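Local structure of cytoplasmic protein (Cryptococcus neoformans var. grubii serotype A, 7LPO) at residues 85-90 and 571-576; 64-69 and 160-165. The protein probably hydrolyses steryl beta-glucosides, releasing glucose from the sterol, as a fungal sterylglucosidase of glycoside hydrolase family 5. One frame throughout, in Å; residues are numbered along the deposited sequence.

Contact 1. Residues 85-90 and 571-576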
loop_
_atom_site.group_PDB
_atom_site.type_symbol
_atom_site.label_atom_id
_atom_site.label_comp_id
_atom_site.label_asym_id
_atom_site.label_seq_id
_atom_site.Cartn_x
_atom_site.Cartn_y
_atom_site.Cartn_z
ATOM N N ASP A 85 21.039 -10.411 -3.685
ATOM C CA ASP A 85 20.748 -11.264 -4.832
ATOM C C ASP A 85 19.948 -12.496 -4.430
ATOM O O ASP A 85 19.176 -13.017 -5.240
ATOM C CB ASP A 85 22.045 -11.689 -5.519
ATOM C CG ASP A 85 22.754 -10.526 -6.186
ATOM O OD1 ASP A 85 22.280 -10.082 -7.251
ATOM O OD2 ASP A 85 23.771 -10.040 -5.634
ATOM N N LEU A 86 20.135 -12.990 -3.207
ATOM C CA LEU A 86 19.397 -14.171 -2.775
ATOM C C LEU A 86 17.914 -13.862 -2.617
ATOM O O LEU A 86 17.064 -14.679 -2.981
ATOM C CB LEU A 86 19.983 -14.694 -1.468
ATOM C CG LEU A 86 19.532 -16.091 -1.048
ATOM C CD1 LEU A 86 19.666 -17.104 -2.175
ATOM C CD2 LEU A 86 20.330 -16.559 0.179
ATOM N N HIS A 87 17.584 -12.679 -2.092
ATOM C CA HIS A 87 16.183 -12.302 -1.948
ATOM C C HIS A 87 15.513 -12.145 -3.306
ATOM O O HIS A 87 14.404 -12.649 -3.524
ATOM C CB HIS A 87 16.073 -11.012 -1.150
ATOM C CG HIS A 87 16.408 -11.171 0.298
ATOM N ND1 HIS A 87 15.701 -11.999 1.140
ATOM C CD2 HIS A 87 17.377 -10.603 1.053
ATOM C CE1 HIS A 87 16.217 -11.935 2.353
ATOM N NE2 HIS A 87 17.229 -11.086 2.330
ATOM N N LEU A 88 16.169 -11.449 -4.238
ATOM C CA LEU A 88 15.582 -11.277 -5.562
ATOM C C LEU A 88 15.470 -12.616 -6.280
ATOM O O LEU A 88 14.488 -12.870 -6.983
ATOM C CB LEU A 88 16.404 -10.283 -6.385
ATOM C CG LEU A 88 16.432 -8.852 -5.839
ATOM C CD1 LEU A 88 17.482 -7.988 -6.547
ATOM C CD2 LEU A 88 15.069 -8.183 -5.965
ATOM N N ALA A 89 16.462 -13.489 -6.113
ATOM C CA ALA A 89 16.375 -14.819 -6.702
ATOM C C ALA A 89 15.145 -15.549 -6.193
ATOM O O ALA A 89 14.417 -16.179 -6.969
ATOM C CB ALA A 89 17.637 -15.622 -6.386
ATOM N N ARG A 90 14.903 -15.477 -4.885
ATOM C CA ARG A 90 13.739 -16.134 -4.310
ATOM C C ARG A 90 12.461 -15.586 -4.925
ATOM O O ARG A 90 11.588 -16.345 -5.357
ATOM C CB ARG A 90 13.747 -15.948 -2.794
ATOM C CG ARG A 90 12.661 -16.719 -2.049
ATOM C CD ARG A 90 12.844 -16.582 -0.521
ATOM N NE ARG A 90 14.077 -17.217 -0.045
ATOM C CZ ARG A 90 15.120 -16.568 0.466
ATOM N NH1 ARG A 90 15.111 -15.243 0.589
ATOM N NH2 ARG A 90 16.175 -17.254 0.872
ATOM N N TRP A 571 1.468 -7.331 -0.169
ATOM C CA TRP A 571 2.090 -6.713 0.999
ATOM C C TRP A 571 2.347 -7.807 2.034
ATOM O O TRP A 571 1.391 -8.406 2.538
ATOM C CB TRP A 571 1.201 -5.614 1.601
ATOM C CG TRP A 571 1.928 -4.866 2.684
ATOM C CD1 TRP A 571 2.013 -5.203 4.004
ATOM C CD2 TRP A 571 2.720 -3.681 2.522
ATOM N NE1 TRP A 571 2.819 -4.308 4.671
ATOM C CE2 TRP A 571 3.266 -3.363 3.786
ATOM C CE3 TRP A 571 3.021 -2.862 1.432
ATOM C CZ2 TRP A 571 4.083 -2.252 3.989
ATOM C CZ3 TRP A 571 3.836 -1.763 1.629
ATOM C CH2 TRP A 571 4.360 -1.467 2.899
ATOM N N ASN A 572 3.618 -8.084 2.358
ATOM C CA ASN A 572 4.814 -7.548 1.719
ATOM C C ASN A 572 5.947 -8.583 1.913
ATOM O O ASN A 572 5.714 -9.698 2.388
ATOM C CB ASN A 572 5.211 -6.193 2.296
ATOM C CG ASN A 572 5.459 -6.235 3.787
ATOM O OD1 ASN A 572 4.958 -7.106 4.516
ATOM N ND2 ASN A 572 6.228 -5.277 4.253
ATOM N N TYR A 573 7.167 -8.209 1.545
ATOM C CA TYR A 573 8.362 -9.032 1.715
ATOM C C TYR A 573 9.344 -8.246 2.575
ATOM O O TYR A 573 9.790 -7.165 2.180
ATOM C CB TYR A 573 8.963 -9.380 0.353
ATOM C CG TYR A 573 10.081 -10.387 0.379
ATOM C CD1 TYR A 573 9.818 -11.753 0.317
ATOM C CD2 TYR A 573 11.412 -9.971 0.445
ATOM C CE1 TYR A 573 10.854 -12.681 0.334
ATOM C CE2 TYR A 573 12.448 -10.880 0.452
ATOM C CZ TYR A 573 12.169 -12.238 0.392
ATOM O OH TYR A 573 13.213 -13.145 0.412
ATOM N N VAL A 574 9.664 -8.773 3.748
ATOM C CA VAL A 574 10.465 -8.036 4.718
ATOM C C VAL A 574 11.667 -8.875 5.128
ATOM O O VAL A 574 11.530 -9.769 5.980
ATOM C CB VAL A 574 9.631 -7.658 5.952
ATOM C CG1 VAL A 574 10.441 -6.814 6.914
ATOM C CG2 VAL A 574 8.348 -6.936 5.537
ATOM N N PRO A 575 12.857 -8.596 4.587
ATOM C CA PRO A 575 14.034 -9.414 4.939
ATOM C C PRO A 575 14.324 -9.546 6.429
ATOM O O PRO A 575 14.874 -10.578 6.837
ATOM C CB PRO A 575 15.181 -8.695 4.215
ATOM C CG PRO A 575 14.502 -8.086 2.983
ATOM C CD PRO A 575 13.130 -7.661 3.474
ATOM N N ASP A 576 13.977 -8.563 7.260
ATOM C CA ASP A 576 14.331 -8.612 8.676
ATOM C C ASP A 576 13.128 -8.890 9.576
ATOM O O ASP A 576 13.190 -8.639 10.783
ATOM C CB ASP A 576 15.032 -7.317 9.099
ATOM C CG ASP A 576 14.126 -6.097 9.011
ATOM O OD1 ASP A 576 12.951 -6.235 8.601
ATOM O OD2 ASP A 576 14.594 -4.989 9.349
#

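Contact 2. Residues 64-69 and 160-165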
loop_
_atom_site.group_PDB
_atom_site.type_symbol
_atom_site.label_atom_id
_atom_site.label_comp_id
_atom_site.label_asym_id
_atom_site.label_seq_id
_atom_site.Cartn_x
_atom_site.Cartn_y
_atom_site.Cartn_z
ATOM N N THR A 64 17.707 11.315 16.760
ATOM C CA THR A 64 18.301 11.239 15.432
ATOM C C THR A 64 17.533 12.107 14.445
ATOM O O THR A 64 18.136 12.759 13.587
ATOM C CB THR A 64 18.354 9.791 14.942
ATOM O OG1 THR A 64 17.050 9.210 15.007
ATOM C CG2 THR A 64 19.312 8.966 15.796
ATOM N N ALA A 65 16.201 12.133 14.549
ATOM C CA ALA A 65 15.418 12.937 13.615
ATOM C C ALA A 65 15.583 14.428 13.905
ATOM O O ALA A 65 15.645 15.248 12.978
ATOM C CB ALA A 65 13.944 12.525 13.670
ATOM N N GLU A 66 15.653 14.802 15.188
ATOM C CA GLU A 66 15.876 16.209 15.519
ATOM C C GLU A 66 17.218 16.691 14.991
ATOM O O GLU A 66 17.358 17.865 14.631
ATOM C CB GLU A 66 15.807 16.434 17.030
ATOM C CG GLU A 66 14.428 16.241 17.627
ATOM C CD GLU A 66 13.504 17.426 17.401
ATOM O OE1 GLU A 66 13.838 18.309 16.587
ATOM O OE2 GLU A 66 12.439 17.477 18.046
ATOM N N ALA A 67 18.208 15.801 14.933
ATOM C CA ALA A 67 19.525 16.117 14.401
ATOM C C ALA A 67 19.552 16.132 12.885
ATOM O O ALA A 67 20.622 16.351 12.303
ATOM C CB ALA A 67 20.561 15.109 14.916
ATOM N N GLY A 68 18.411 15.902 12.236
ATOM C CA GLY A 68 18.361 15.899 10.791
ATOM C C GLY A 68 18.879 14.647 10.135
ATOM O O GLY A 68 19.122 14.654 8.925
ATOM N N LYS A 69 19.050 13.570 10.889
ATOM C CA LYS A 69 19.573 12.327 10.351
ATOM C C LYS A 69 18.446 11.420 9.870
ATOM O O LYS A 69 17.273 11.603 10.200
ATOM C CB LYS A 69 20.414 11.602 11.401
ATOM C CG LYS A 69 21.646 12.397 11.816
ATOM C CD LYS A 69 22.271 11.860 13.086
ATOM C CE LYS A 69 23.649 12.495 13.312
ATOM N NZ LYS A 69 24.195 12.143 14.656
ATOM N N THR A 160 8.202 18.467 9.267
ATOM C CA THR A 160 6.869 18.860 8.810
ATOM C C THR A 160 5.929 19.095 9.985
ATOM O O THR A 160 5.036 19.945 9.904
ATOM C CB THR A 160 6.260 17.812 7.864
ATOM O OG1 THR A 160 6.150 16.539 8.526
ATOM C CG2 THR A 160 7.104 17.684 6.602
ATOM N N LEU A 161 6.105 18.352 11.079
ATOM C CA LEU A 161 5.306 18.600 12.278
ATOM C C LEU A 161 5.530 20.015 12.805
ATOM O O LEU A 161 4.576 20.732 13.137
ATOM C CB LEU A 161 5.651 17.580 13.360
ATOM C CG LEU A 161 4.941 16.231 13.304
ATOM C CD1 LEU A 161 5.405 15.476 12.087
ATOM C CD2 LEU A 161 5.214 15.424 14.566
ATOM N N TYR A 162 6.795 20.418 12.926
ATOM C CA TYR A 162 7.096 21.772 13.367
ATOM C C TYR A 162 6.533 22.798 12.399
ATOM O O TYR A 162 5.994 23.825 12.821
ATOM C CB TYR A 162 8.602 21.937 13.510
ATOM C CG TYR A 162 9.175 21.237 14.700
ATOM C CD1 TYR A 162 8.962 21.727 15.982
ATOM C CD2 TYR A 162 9.924 20.091 14.555
ATOM C CE1 TYR A 162 9.491 21.106 17.077
ATOM C CE2 TYR A 162 10.463 19.459 15.653
ATOM C CZ TYR A 162 10.246 19.977 16.910
ATOM O OH TYR A 162 10.781 19.350 18.004
ATOM N N ALA A 163 6.624 22.530 11.095
ATOM C CA ALA A 163 6.039 23.447 10.122
ATOM C C ALA A 163 4.546 23.636 10.368
ATOM O O ALA A 163 4.017 24.734 10.139
ATOM C CB ALA A 163 6.298 22.944 8.707
ATOM N N CYS A 164 3.861 22.593 10.851
ATOM C CA CYS A 164 2.435 22.641 11.159
ATOM C C CYS A 164 2.140 23.186 12.553
ATOM O O CYS A 164 0.972 23.205 12.961
ATOM C CB CYS A 164 1.819 21.247 11.016
ATOM S SG CYS A 164 1.822 20.649 9.290
ATOM N N GLY A 165 3.158 23.646 13.276
ATOM C CA GLY A 165 2.942 24.241 14.578
ATOM C C GLY A 165 2.658 23.253 15.678
ATOM O O GLY A 165 2.014 23.607 16.664
#

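Contact 1. Residues 85-90 and 571-576
His-87 lays one face of its imidazole against the ring of Pro-575, whose CG stands over the centre of that face, 4.2 Å from the His-87 ring centroid: a CH-pi contact. Pro-575 CB meets the rim of the same ring, 3.7 Å from His-87 NE2. At the imidazole edge, near its plane, ND1 of His-87 is hydrogen-bonded to OH of Tyr-573 at 2.8 Å, nearly straight at 164°; either group could be the donor. With CG of Tyr-573 opposite its backbone N (chi1 -172°), the phenol extends from the loop to the helix. The two aromatic rings meet obliquely, with Tyr-573 CE2 3.5 Å from His-87 ND1.

Arg-90, one helical turn further on, grips the same phenol oxygen. Its chain is extended through CG and CD, then bends at chi3 (-66°), and NH1 donates to Tyr-573 OH over 2.8 Å with the oxygen close to the guanidinium plane. Guanidinium and phenol planes are nearly coplanar, so the hydroxyl is met edge-on. Two bonds thus fix the end of the buried Tyr-573 side chain, and the nearby arginine charge would probably make its OH a stronger donor.

Arg-90 NE is hydrogen-bonded to Leu-654 O, which gives the guanidinium a further hold, while Trp-593 meets the His-87 ring edge-to-face. The backbone of Tyr-573 is hydrogen-bonded to that of Asn-42, near the end of strand 35-43. Helix 83-93, which follows the first barrel strand, here meets the loop leaving the C-terminal end of the last, 567-570; that loop opens with a cis peptide between Trp-571 and Asn-572, a feature familiar at this place in the (beta/alpha)8 barrels of family 5 glycosidases.

Contact 2. Residues 64-69 and 160-165
Glu-66 and Tyr-162 carry this contact between the last turns of two short helices, 61-66 and 159-163, each closed by a Schellman motif with a glycine of positive phi, Gly-68 and Gly-165 respectively. Both helices sit in the connections after barrel strands 35-43 and 137-143 of this probable TIM-barrel glycosidase. The two backbones stay well apart, 10.6 Å between the CA atoms of Glu-66 and Tyr-162, and the side chains span the gap.

Tyr-162 starts toward the other helix and presents its hydroxyl end. Glu-66 leaves its helix at an angle to that line, and a bend at chi2 (-78°) brings the carboxylate round to the phenol. The side chains cross at about a right angle, and the carboxylate is turned 53° from the ring plane. Glu-66 OE2 lies at the ring edge, near the plane, and Glu-66 OE1 is also close, 3.7 Å from Tyr-162 CE2.

Both polar ends have further partners. OE2 of Glu-66 is also bonded to the hydroxyl of Tyr-169, and OH of Tyr-162 to NH1 of Arg-348, a charge that probably favours an ionised Glu-66 and polarises the phenol between them. The ring of Trp-353 meets that of Tyr-162, and Lys-352 bonds to the carbonyl of Glu-66. Arg-357 binds the carbonyls of Tyr-162 and Ala-163 at the end of their helix. The direct link across the two helices is a short hydrogen bond, in which Tyr-162 OH donates to the syn lone pair of Glu-66 OE2 at 2.5 Å.

Overall arrangement
Contacts 1 and 2 lie in separate regions of one chain, their centres 31 Å apart and their nearest atoms about 15 Å apart, without touching. Along the sequence they interleave: 64-69, 85-90, 160-165, then 571-576. Helices 61-66 and 83-93 follow one another, yet their partners lie 91 and 481 residues further along. Contact 1, its centre about 17 Å from the chain centre, lies where the last barrel strand, 567-570, pairs with the first, 35-43, so it joins the two ends of the barrel. Contact 2, about 25 Å from that centre, joins helices 61-66 and 159-163, which lie in the connections that follow strands 35-43 and 137-143.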